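Local coordinates for protein methylmalonate-semialdehyde dehydrogenase (Oceanimonas doudoroffii, PDB 4ZZ7) that probably catalyses the NAD- and coenzyme A-dependent oxidative decarboxylation of methylmalonate semialdehyde to propanoyl-CoA, as a member of the aldehyde dehydrogenase family, at residues V157-M161 / V223-G227; C246-A252 / S458-H464; D407-N413 / F452-S458. One frame throughout, in Å; residues are numbered along the deposited sequence.

Contact 1 of 3, residues V157-M161 / V223-G227; sequences VPLWM and VSFVG. With NAD (nicotinamide-adenine-dinucleotide), chain M.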
# COMPACT_ATOMS: atom_id res chain seq x y z
N VAL A 157 16.34 6.04 -20.98
CA VAL A 157 15.57 4.80 -21.15
C VAL A 157 16.33 3.61 -20.54
O VAL A 157 15.72 2.82 -19.84
CB VAL A 157 15.07 4.56 -22.61
CG1 VAL A 157 14.66 3.12 -22.79
CG2 VAL A 157 13.85 5.45 -22.92
N PRO A 158 17.66 3.50 -20.75
CA PRO A 158 18.34 2.43 -20.00
C PRO A 158 18.22 2.56 -18.48
O PRO A 158 18.14 1.53 -17.80
CB PRO A 158 19.79 2.55 -20.48
CG PRO A 158 19.66 3.04 -21.88
CD PRO A 158 18.50 4.01 -21.84
N LEU A 159 18.16 3.79 -17.97
CA LEU A 159 17.93 4.03 -16.54
C LEU A 159 16.50 3.71 -16.11
O LEU A 159 16.19 3.53 -14.94
CB LEU A 159 18.30 5.46 -16.16
CG LEU A 159 19.81 5.73 -16.25
CD1 LEU A 159 20.07 7.24 -16.24
CD2 LEU A 159 20.63 5.00 -15.16
N TRP A 160 15.60 3.61 -17.07
CA TRP A 160 14.30 3.03 -16.79
C TRP A 160 14.41 1.62 -16.26
O TRP A 160 13.59 1.20 -15.45
CB TRP A 160 13.45 3.00 -18.07
CG TRP A 160 12.91 4.34 -18.47
CD1 TRP A 160 13.20 5.55 -17.92
CD2 TRP A 160 11.97 4.59 -19.51
NE1 TRP A 160 12.48 6.55 -18.55
CE2 TRP A 160 11.72 5.98 -19.53
CE3 TRP A 160 11.30 3.77 -20.42
CZ2 TRP A 160 10.85 6.56 -20.42
CZ3 TRP A 160 10.43 4.35 -21.29
CH2 TRP A 160 10.21 5.73 -21.29
N MET A 161 15.41 0.88 -16.72
CA MET A 161 15.43 -0.56 -16.58
C MET A 161 16.39 -1.07 -15.51
O MET A 161 15.96 -1.67 -14.52
CB MET A 161 15.79 -1.19 -17.93
CG MET A 161 14.80 -0.87 -19.04
SD MET A 161 15.29 -1.64 -20.60
CE MET A 161 14.20 -0.80 -21.76
N VAL A 223 12.46 -9.73 -20.22
CA VAL A 223 12.93 -8.80 -21.24
C VAL A 223 12.14 -7.48 -21.24
O VAL A 223 10.93 -7.48 -21.48
CB VAL A 223 12.84 -9.46 -22.63
CG1 VAL A 223 13.34 -8.51 -23.71
CG2 VAL A 223 13.62 -10.78 -22.63
N SER A 224 12.84 -6.37 -20.99
CA SER A 224 12.28 -5.00 -21.12
C SER A 224 12.71 -4.36 -22.44
O SER A 224 13.89 -4.04 -22.64
CB SER A 224 12.77 -4.11 -19.97
OG SER A 224 12.15 -4.44 -18.73
N PHE A 225 11.74 -4.17 -23.35
CA PHE A 225 12.01 -3.53 -24.64
C PHE A 225 11.32 -2.21 -24.69
O PHE A 225 10.18 -2.10 -24.27
CB PHE A 225 11.51 -4.35 -25.84
CG PHE A 225 11.71 -3.66 -27.17
CD1 PHE A 225 12.93 -3.68 -27.79
CD2 PHE A 225 10.68 -2.96 -27.78
CE1 PHE A 225 13.12 -3.03 -28.99
CE2 PHE A 225 10.86 -2.31 -28.99
CZ PHE A 225 12.09 -2.34 -29.59
N VAL A 226 12.04 -1.23 -25.24
CA VAL A 226 11.51 0.10 -25.57
C VAL A 226 11.96 0.41 -26.99
O VAL A 226 13.14 0.30 -27.31
CB VAL A 226 12.01 1.19 -24.58
CG1 VAL A 226 11.58 2.58 -25.01
CG2 VAL A 226 11.45 0.91 -23.20
N GLY A 227 11.03 0.78 -27.86
CA GLY A 227 11.36 1.08 -29.25
C GLY A 227 10.11 1.21 -30.11
O GLY A 227 9.06 1.62 -29.62
PA NAD M . 13.71 0.34 -32.89
O1A NAD M . 14.51 0.16 -34.17
O2A NAD M . 12.23 -0.01 -32.81
O5B NAD M . 14.41 -0.55 -31.72
C5B NAD M . 15.48 -0.08 -30.89
C4B NAD M . 16.31 -1.24 -30.34
O4B NAD M . 15.90 -2.48 -30.91
C3B NAD M . 17.80 -1.12 -30.63
O3B NAD M . 18.52 -1.48 -29.45
C2B NAD M . 18.05 -2.06 -31.81
O2B NAD M . 19.28 -2.78 -31.86
C1B NAD M . 16.93 -3.08 -31.68
N9A NAD M . 16.42 -3.54 -33.01
C8A NAD M . 16.21 -2.76 -34.11
N7A NAD M . 15.71 -3.50 -35.13
C5A NAD M . 15.60 -4.78 -34.69
C6A NAD M . 15.14 -6.07 -35.28
N6A NAD M . 14.71 -6.11 -36.56
N1A NAD M . 15.18 -7.18 -34.50
C2A NAD M . 15.62 -7.14 -33.20
N3A NAD M . 16.04 -6.01 -32.59
C4A NAD M . 16.06 -4.82 -33.28
O3 NAD M . 13.89 1.88 -32.36
PN NAD M . 14.95 3.03 -32.83
O1N NAD M . 16.37 2.71 -32.35
O2N NAD M . 14.74 3.49 -34.28
O5D NAD M . 14.33 4.16 -31.88
C5D NAD M . 13.12 4.85 -32.27
C4D NAD M . 11.82 4.28 -31.68
O4D NAD M . 11.71 4.37 -30.24
C3D NAD M . 10.60 5.05 -32.22
O3D NAD M . 9.91 4.28 -33.21
C2D NAD M . 9.70 5.37 -31.01
O2D NAD M . 8.33 5.05 -31.26
C1D NAD M . 10.31 4.52 -29.91
N1N NAD M . 10.14 5.02 -28.55
C2N NAD M . 9.16 4.46 -27.82
C3N NAD M . 8.94 4.87 -26.51
C7N NAD M . 7.83 4.30 -25.65
O7N NAD M . 6.65 4.26 -26.00
N7N NAD M . 8.20 3.88 -24.46
C4N NAD M . 9.76 5.85 -25.96
C5N NAD M . 10.78 6.41 -26.73
C6N NAD M . 10.95 5.97 -28.04

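Contact 2 of 3, residues C246-A252 / S458-H464; sequences CQALGGA and SLFGDLH. With NAD (nicotinamide-adenine-dinucleotide), chain M.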
# COMPACT_ATOMS: atom_id res chain seq x y z
N CYS A 246 7.77 -10.43 -20.48
CA CYS A 246 8.20 -9.34 -21.34
C CYS A 246 7.29 -8.13 -21.20
O CYS A 246 6.10 -8.26 -20.90
CB CYS A 246 8.26 -9.82 -22.81
SG CYS A 246 8.73 -8.59 -24.08
N GLN A 247 7.88 -6.95 -21.41
CA GLN A 247 7.16 -5.68 -21.58
C GLN A 247 7.82 -4.99 -22.78
O GLN A 247 9.03 -4.76 -22.79
CB GLN A 247 7.20 -4.81 -20.29
CG GLN A 247 8.62 -4.42 -19.82
CD GLN A 247 8.73 -3.69 -18.47
OE1 GLN A 247 9.86 -3.41 -18.01
NE2 GLN A 247 7.61 -3.35 -17.84
N ALA A 248 7.03 -4.70 -23.80
CA ALA A 248 7.55 -4.03 -24.96
C ALA A 248 6.75 -2.78 -25.25
O ALA A 248 5.56 -2.84 -25.55
CB ALA A 248 7.51 -4.95 -26.15
N LEU A 249 7.42 -1.65 -25.16
CA LEU A 249 6.83 -0.36 -25.45
C LEU A 249 7.18 0.07 -26.87
O LEU A 249 8.28 -0.17 -27.33
CB LEU A 249 7.32 0.67 -24.43
CG LEU A 249 6.67 0.55 -23.04
CD1 LEU A 249 7.16 -0.67 -22.31
CD2 LEU A 249 6.96 1.78 -22.20
N GLY A 250 6.24 0.76 -27.50
CA GLY A 250 6.21 0.95 -28.95
C GLY A 250 6.07 2.40 -29.37
O GLY A 250 6.46 3.31 -28.65
N GLY A 251 5.48 2.61 -30.54
CA GLY A 251 5.34 3.95 -31.11
C GLY A 251 4.21 4.79 -30.56
O GLY A 251 3.49 4.37 -29.64
N ALA A 252 4.04 5.97 -31.15
CA ALA A 252 3.10 6.97 -30.63
C ALA A 252 2.67 8.03 -31.66
O ALA A 252 3.43 8.39 -32.55
CB ALA A 252 3.74 7.64 -29.44
N SER A 458 0.69 1.01 -28.58
CA SER A 458 1.89 1.64 -27.99
C SER A 458 2.61 0.79 -26.90
O SER A 458 3.72 1.11 -26.49
CB SER A 458 1.55 3.03 -27.42
OG SER A 458 1.05 3.91 -28.42
N LEU A 459 1.97 -0.27 -26.43
CA LEU A 459 2.53 -1.13 -25.39
C LEU A 459 2.03 -2.58 -25.44
O LEU A 459 0.82 -2.85 -25.54
CB LEU A 459 2.19 -0.54 -24.02
CG LEU A 459 2.92 -1.17 -22.83
CD1 LEU A 459 3.20 -0.12 -21.79
CD2 LEU A 459 2.14 -2.33 -22.21
N PHE A 460 2.96 -3.51 -25.34
CA PHE A 460 2.64 -4.92 -25.24
C PHE A 460 3.04 -5.42 -23.85
O PHE A 460 4.19 -5.32 -23.46
CB PHE A 460 3.33 -5.74 -26.34
CG PHE A 460 2.98 -5.29 -27.74
CD1 PHE A 460 3.71 -4.31 -28.37
CD2 PHE A 460 1.94 -5.87 -28.43
CE1 PHE A 460 3.41 -3.89 -29.66
CE2 PHE A 460 1.63 -5.46 -29.72
CZ PHE A 460 2.36 -4.48 -30.33
N GLY A 461 2.05 -5.91 -23.12
CA GLY A 461 2.23 -6.43 -21.76
C GLY A 461 1.17 -5.90 -20.80
O GLY A 461 0.22 -5.20 -21.20
N ASP A 462 1.36 -6.22 -19.52
CA ASP A 462 0.48 -5.76 -18.43
C ASP A 462 1.17 -4.99 -17.30
O ASP A 462 0.49 -4.53 -16.39
CB ASP A 462 -0.33 -6.93 -17.86
CG ASP A 462 0.53 -8.13 -17.46
OD1 ASP A 462 1.72 -7.92 -17.17
OD2 ASP A 462 0.03 -9.28 -17.48
N LEU A 463 2.49 -4.87 -17.34
CA LEU A 463 3.23 -4.06 -16.38
C LEU A 463 4.04 -3.03 -17.13
O LEU A 463 4.77 -3.37 -18.06
CB LEU A 463 4.18 -4.92 -15.54
CG LEU A 463 3.48 -5.83 -14.56
CD1 LEU A 463 4.46 -6.84 -14.02
CD2 LEU A 463 2.84 -5.04 -13.44
N HIS A 464 3.94 -1.78 -16.70
CA HIS A 464 4.53 -0.68 -17.43
C HIS A 464 5.96 -0.41 -17.04
O HIS A 464 6.50 -1.10 -16.20
CB HIS A 464 3.62 0.52 -17.25
CG HIS A 464 2.29 0.30 -17.88
ND1 HIS A 464 1.36 1.31 -18.04
CD2 HIS A 464 1.73 -0.81 -18.42
CE1 HIS A 464 0.30 0.83 -18.66
NE2 HIS A 464 0.50 -0.45 -18.89
PA NAD M . 13.71 0.34 -32.89
O1A NAD M . 14.51 0.16 -34.17
O2A NAD M . 12.23 -0.01 -32.81
O5B NAD M . 14.41 -0.55 -31.72
C5B NAD M . 15.48 -0.08 -30.89
C4B NAD M . 16.31 -1.24 -30.34
O4B NAD M . 15.90 -2.48 -30.91
C3B NAD M . 17.80 -1.12 -30.63
O3B NAD M . 18.52 -1.48 -29.45
C2B NAD M . 18.05 -2.06 -31.81
O2B NAD M . 19.28 -2.78 -31.86
C1B NAD M . 16.93 -3.08 -31.68
N9A NAD M . 16.42 -3.54 -33.01
C8A NAD M . 16.21 -2.76 -34.11
N7A NAD M . 15.71 -3.50 -35.13
C5A NAD M . 15.60 -4.78 -34.69
C6A NAD M . 15.14 -6.07 -35.28
N6A NAD M . 14.71 -6.11 -36.56
N1A NAD M . 15.18 -7.18 -34.50
C2A NAD M . 15.62 -7.14 -33.20
N3A NAD M . 16.04 -6.01 -32.59
C4A NAD M . 16.06 -4.82 -33.28
O3 NAD M . 13.89 1.88 -32.36
PN NAD M . 14.95 3.03 -32.83
O1N NAD M . 16.37 2.71 -32.35
O2N NAD M . 14.74 3.49 -34.28
O5D NAD M . 14.33 4.16 -31.88
C5D NAD M . 13.12 4.85 -32.27
C4D NAD M . 11.82 4.28 -31.68
O4D NAD M . 11.71 4.37 -30.24
C3D NAD M . 10.60 5.05 -32.22
O3D NAD M . 9.91 4.28 -33.21
C2D NAD M . 9.70 5.37 -31.01
O2D NAD M . 8.33 5.05 -31.26
C1D NAD M . 10.31 4.52 -29.91
N1N NAD M . 10.14 5.02 -28.55
C2N NAD M . 9.16 4.46 -27.82
C3N NAD M . 8.94 4.87 -26.51
C7N NAD M . 7.83 4.30 -25.65
O7N NAD M . 6.65 4.26 -26.00
N7N NAD M . 8.20 3.88 -24.46
C4N NAD M . 9.76 5.85 -25.96
C5N NAD M . 10.78 6.41 -26.73
C6N NAD M . 10.95 5.97 -28.04

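Contact 3 of 3, residues D407-N413 / F452-S458; sequences DAHEYGN and FGGWKRS. With NAD (nicotinamide-adenine-dinucleotide), chain M.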
# COMPACT_ATOMS: atom_id res chain seq x y z
N ASP A 407 -9.03 8.14 -30.08
CA ASP A 407 -9.34 6.73 -29.79
C ASP A 407 -9.28 5.84 -31.03
O ASP A 407 -8.96 4.66 -30.94
CB ASP A 407 -10.75 6.58 -29.19
CG ASP A 407 -10.87 7.18 -27.81
OD1 ASP A 407 -9.87 7.21 -27.06
OD2 ASP A 407 -11.98 7.63 -27.49
N ALA A 408 -9.62 6.41 -32.19
CA ALA A 408 -9.56 5.69 -33.47
C ALA A 408 -8.13 5.33 -33.87
O ALA A 408 -7.92 4.29 -34.47
CB ALA A 408 -10.19 6.53 -34.58
N HIS A 409 -7.17 6.18 -33.51
CA HIS A 409 -5.77 6.00 -33.92
C HIS A 409 -5.17 4.68 -33.45
O HIS A 409 -5.58 4.11 -32.44
CB HIS A 409 -4.90 7.17 -33.44
CG HIS A 409 -3.71 7.41 -34.32
ND1 HIS A 409 -2.54 6.70 -34.20
CD2 HIS A 409 -3.54 8.24 -35.37
CE1 HIS A 409 -1.69 7.08 -35.12
NE2 HIS A 409 -2.27 8.02 -35.85
N GLU A 410 -4.19 4.20 -34.20
CA GLU A 410 -3.50 2.97 -33.85
C GLU A 410 -2.92 3.05 -32.43
O GLU A 410 -3.26 2.24 -31.55
CB GLU A 410 -2.40 2.67 -34.90
CG GLU A 410 -1.77 1.27 -34.84
CD GLU A 410 -0.58 1.12 -35.79
OE1 GLU A 410 -0.44 1.97 -36.71
OE2 GLU A 410 0.22 0.16 -35.59
N TYR A 411 -2.08 4.07 -32.22
CA TYR A 411 -1.42 4.35 -30.96
C TYR A 411 -2.29 5.04 -29.88
O TYR A 411 -3.31 5.68 -30.16
CB TYR A 411 -0.19 5.22 -31.22
CG TYR A 411 0.79 4.66 -32.25
CD1 TYR A 411 1.27 3.34 -32.17
CD2 TYR A 411 1.25 5.45 -33.29
CE1 TYR A 411 2.17 2.83 -33.12
CE2 TYR A 411 2.15 4.95 -34.23
CZ TYR A 411 2.60 3.65 -34.14
OH TYR A 411 3.50 3.19 -35.06
N GLY A 412 -1.88 4.89 -28.63
CA GLY A 412 -2.49 5.59 -27.50
C GLY A 412 -1.48 5.79 -26.37
O GLY A 412 -1.77 5.48 -25.22
N ASN A 413 -0.30 6.33 -26.72
CA ASN A 413 0.80 6.46 -25.77
C ASN A 413 0.52 7.60 -24.82
O ASN A 413 0.38 7.37 -23.63
CB ASN A 413 2.15 6.65 -26.48
CG ASN A 413 3.33 6.06 -25.69
OD1 ASN A 413 3.17 5.17 -24.88
ND2 ASN A 413 4.53 6.54 -25.97
N PHE A 452 5.40 4.41 -16.53
CA PHE A 452 5.26 4.95 -17.90
C PHE A 452 4.76 3.82 -18.78
O PHE A 452 5.35 2.74 -18.79
CB PHE A 452 6.64 5.35 -18.42
CG PHE A 452 6.66 5.94 -19.80
CD1 PHE A 452 6.48 5.15 -20.91
CD2 PHE A 452 6.95 7.30 -19.98
CE1 PHE A 452 6.54 5.70 -22.17
CE2 PHE A 452 7.00 7.86 -21.24
CZ PHE A 452 6.81 7.05 -22.34
N GLY A 453 3.71 4.07 -19.54
CA GLY A 453 3.23 3.06 -20.46
C GLY A 453 1.99 3.50 -21.19
O GLY A 453 1.04 4.01 -20.58
N GLY A 454 2.01 3.32 -22.51
CA GLY A 454 0.86 3.60 -23.34
C GLY A 454 -0.15 2.49 -23.38
O GLY A 454 0.07 1.40 -22.85
N TRP A 455 -1.28 2.79 -24.04
CA TRP A 455 -2.36 1.83 -24.30
C TRP A 455 -2.36 1.41 -25.77
O TRP A 455 -1.55 1.90 -26.58
CB TRP A 455 -3.69 2.46 -23.96
CG TRP A 455 -3.92 2.49 -22.53
CD1 TRP A 455 -3.02 2.27 -21.54
CD2 TRP A 455 -5.14 2.84 -21.89
NE1 TRP A 455 -3.61 2.42 -20.33
CE2 TRP A 455 -4.92 2.78 -20.51
CE3 TRP A 455 -6.41 3.20 -22.35
CZ2 TRP A 455 -5.91 3.04 -19.60
CZ3 TRP A 455 -7.39 3.46 -21.44
CH2 TRP A 455 -7.13 3.37 -20.07
N LYS A 456 -3.26 0.49 -26.10
CA LYS A 456 -3.43 0.00 -27.46
C LYS A 456 -2.11 -0.60 -28.00
O LYS A 456 -1.52 -1.46 -27.34
CB LYS A 456 -4.04 1.10 -28.34
CG LYS A 456 -5.40 1.52 -27.83
CD LYS A 456 -6.13 2.41 -28.81
CE LYS A 456 -5.38 3.73 -29.02
NZ LYS A 456 -6.26 4.81 -29.54
N ARG A 457 -1.66 -0.13 -29.15
CA ARG A 457 -0.52 -0.68 -29.85
C ARG A 457 0.78 -0.03 -29.40
O ARG A 457 1.86 -0.46 -29.82
CB ARG A 457 -0.69 -0.44 -31.35
CG ARG A 457 -1.78 -1.27 -32.02
CD ARG A 457 -1.22 -2.56 -32.65
NE ARG A 457 -0.33 -2.32 -33.78
CZ ARG A 457 0.49 -3.23 -34.32
NH1 ARG A 457 0.54 -4.48 -33.87
NH2 ARG A 457 1.26 -2.89 -35.35
N SER A 458 0.69 1.01 -28.58
CA SER A 458 1.89 1.64 -27.99
C SER A 458 2.61 0.79 -26.90
O SER A 458 3.72 1.11 -26.49
CB SER A 458 1.55 3.03 -27.42
OG SER A 458 1.05 3.91 -28.42
PA NAD M . 13.71 0.34 -32.89
O1A NAD M . 14.51 0.16 -34.17
O2A NAD M . 12.23 -0.01 -32.81
O5B NAD M . 14.41 -0.55 -31.72
C5B NAD M . 15.48 -0.08 -30.89
C4B NAD M . 16.31 -1.24 -30.34
O4B NAD M . 15.90 -2.48 -30.91
C3B NAD M . 17.80 -1.12 -30.63
O3B NAD M . 18.52 -1.48 -29.45
C2B NAD M . 18.05 -2.06 -31.81
O2B NAD M . 19.28 -2.78 -31.86
C1B NAD M . 16.93 -3.08 -31.68
N9A NAD M . 16.42 -3.54 -33.01
C8A NAD M . 16.21 -2.76 -34.11
N7A NAD M . 15.71 -3.50 -35.13
C5A NAD M . 15.60 -4.78 -34.69
C6A NAD M . 15.14 -6.07 -35.28
N6A NAD M . 14.71 -6.11 -36.56
N1A NAD M . 15.18 -7.18 -34.50
C2A NAD M . 15.62 -7.14 -33.20
N3A NAD M . 16.04 -6.01 -32.59
C4A NAD M . 16.06 -4.82 -33.28
O3 NAD M . 13.89 1.88 -32.36
PN NAD M . 14.95 3.03 -32.83
O1N NAD M . 16.37 2.71 -32.35
O2N NAD M . 14.74 3.49 -34.28
O5D NAD M . 14.33 4.16 -31.88
C5D NAD M . 13.12 4.85 -32.27
C4D NAD M . 11.82 4.28 -31.68
O4D NAD M . 11.71 4.37 -30.24
C3D NAD M . 10.60 5.05 -32.22
O3D NAD M . 9.91 4.28 -33.21
C2D NAD M . 9.70 5.37 -31.01
O2D NAD M . 8.33 5.05 -31.26
C1D NAD M . 10.31 4.52 -29.91
N1N NAD M . 10.14 5.02 -28.55
C2N NAD M . 9.16 4.46 -27.82
C3N NAD M . 8.94 4.87 -26.51
C7N NAD M . 7.83 4.30 -25.65
O7N NAD M . 6.65 4.26 -26.00
N7N NAD M . 8.20 3.88 -24.46
C4N NAD M . 9.76 5.85 -25.96
C5N NAD M . 10.78 6.41 -26.73
C6N NAD M . 10.95 5.97 -28.04
O HOH W 1 4.16 2.91 -24.05

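Contact 1 of 3, residues V157-M161 / V223-G227
Val157, Trp160 and Met161 set one side of helix 156-167 onto Ser224 and Val226 of strand 220-226, a helix-on-sheet layer of the Rossmann-like NAD-binding domain of aldehyde dehydrogenases. The two run nearly antiparallel, at 158°, with their segment axes 9.6 Å apart at the closest point, and what fills the gap is van der Waals contact. Val226 is the hub. Its CB meets Val157 CG1 at 3.7 Å, the two valines reaching toward each other tip to tip, while its CG2 takes the Met161 methyl, CE, at 3.5 Å. The Trp160 indole comes in at about a right angle to Val226, and CE3 lies 4.0 Å from Val226 CG2; Val157 CG2 covers one face of the same indole from within the helix, toward its rim.

Met161 is stretched out beyond CG, which carries its thioether along the strand from Ser224 to Val226: SD sits 3.6 Å from Ser224 CB before CE arrives at the valine. The Ser224 hydroxyl has other business, hydrogen-bonding to Gln247 OE1 and Tyr474 OH. Phe225 faces the other side of the sheet, onto helix 229-241, where its ring edge approaches the adenosine ribose and the phosphate of NAD.

The cofactor passes the end of the strand, so the same valine that receives the helix also lines the nicotinamide site. With Val226 CG1 anti to the backbone N (chi1 174°), this branch points at the carboxamide and lies 3.7 Å from NAD N7N. The Trp160 indole presents its edge to that same nitrogen, CZ3 standing 3.9 Å from N7N and close to in plane with it.

Contact 2 of 3, residues C246-A252 / S458-H464
Ala248 and Phe460 form an antiparallel hydrogen-bonded pair, Ala248 N to Phe460 O at 2.9 Å and Phe460 N to Ala248 O at 2.7 Å, both almost straight at 172°. Leu249 and Leu459 make the adjoining non-hydrogen-bonded pair, and past them Gly250 N still reaches Ser458 O, from well above its carbonyl plane.

Leu249 and Leu459 stand side by side on one face of the sheet and point the same way, Leu249 CG 3.7 Å from Leu459 CD1. That CD1 also covers a face of the His464 imidazole. On the opposite face Ala248 CB and Phe460 CB are neighbours, under helix 229-241; Phe460 packs as well on Gly243 of the second subunit.

Gln247 ties in the loop that follows the short strand. Its chi1 of 59° wedges CG between backbone N and carbonyl carbon, and the chain then runs out extended so that NE2 donates to Leu463 O at 2.8 Å, in the plane of its own amide, and more weakly to His464 O. OE1 goes the other way, to Ser224 OG, so both ends of the amide are used and its rotation is fixed. At the far end of the contact, Ser458 OG donates to Gly251 O at 2.8 Å.

Gly461 has backbone angles that call for glycine. Leu249 CD2 touches the nicotinamide carboxamide, 3.3 Å from NAD N7N. The whole is the edge of the Rossmann-like sheet: antiparallel strand 459-460 closes a parallel array beside 245-249, whose Leu-Gly-Gly end leads into the nicotinamide pocket.

Contact 3 of 3, residues D407-N413 / F452-S458
Glu410 and Arg457 make a side-on salt bridge in which one carboxylate oxygen does all the accepting: Arg457 NE reaches Glu410 OE2 at 3.1 Å, on the anti lone pair, and NH2 reaches it at 3.2 Å. The carboxylate and guanidinium planes are only 21° apart, and two bends in the arginine chain, at chi2 and chi3, fold its head back to this position.

Lys456 covers the end of helix 399-408. Its NZ donates to Asp407 O at 3.0 Å, from above that carbonyl plane, and to His409 O at 3.1 Å; a bend at chi3 (-64°) turns the amine toward them. The positive charge there probably suits the negative end of the helix dipole. Putting an alanine at Lys456 would probably leave these two carbonyls without their common donor and the helix end without its nearby charge.

Closer in, Gly412 N donates to Ser458 OG at 3.1 Å, and Trp455 N to Gly412 O at 3.0 Å. Trp455 to Ser458 is a type II' turn, which brings Lys456 and Arg457 round together to face 407-413. A water joins Asn413 OD1 to Gly454 N, while Asn413 ND2 donates to Cys283 O and weakly to NAD O7N. Phe452 CE1 packs 3.4 Å from NAD N7N.

Trp455 leaves the contact for the second subunit, donating through NE1 to Arg477 O there, and its indole meets Lys476 of that subunit in a cation-pi contact. Segment 407-413 itself runs from the end of helix 399-408 into strand 411-418, which has strand 436-439 as a parallel neighbour and meets 455-456 only loosely, antiparallel.

Contacts 1 and 2 are neighbours in one sheet, strands 220-226 and 245-249 lying side by side, with centres about 10 Å apart; Ser224 OG and Gln247 OE1 join them at 2.6 Å. Contact 3 is nested inside the chain loop closed by contact 2, shares Ser458 with it and lies about 9 Å away, centre to centre. Contacts 1 and 3, about 18 Å apart by centres, still meet where Trp160 CH2 packs 3.8 Å from Phe452 CE1. All three converge on the nicotinamide carboxamide of NAD. Cys283, probably the family's nucleophile, is close by: the side chains of Trp160 and Asn413 come within about 5 Å and 4 Å of its own.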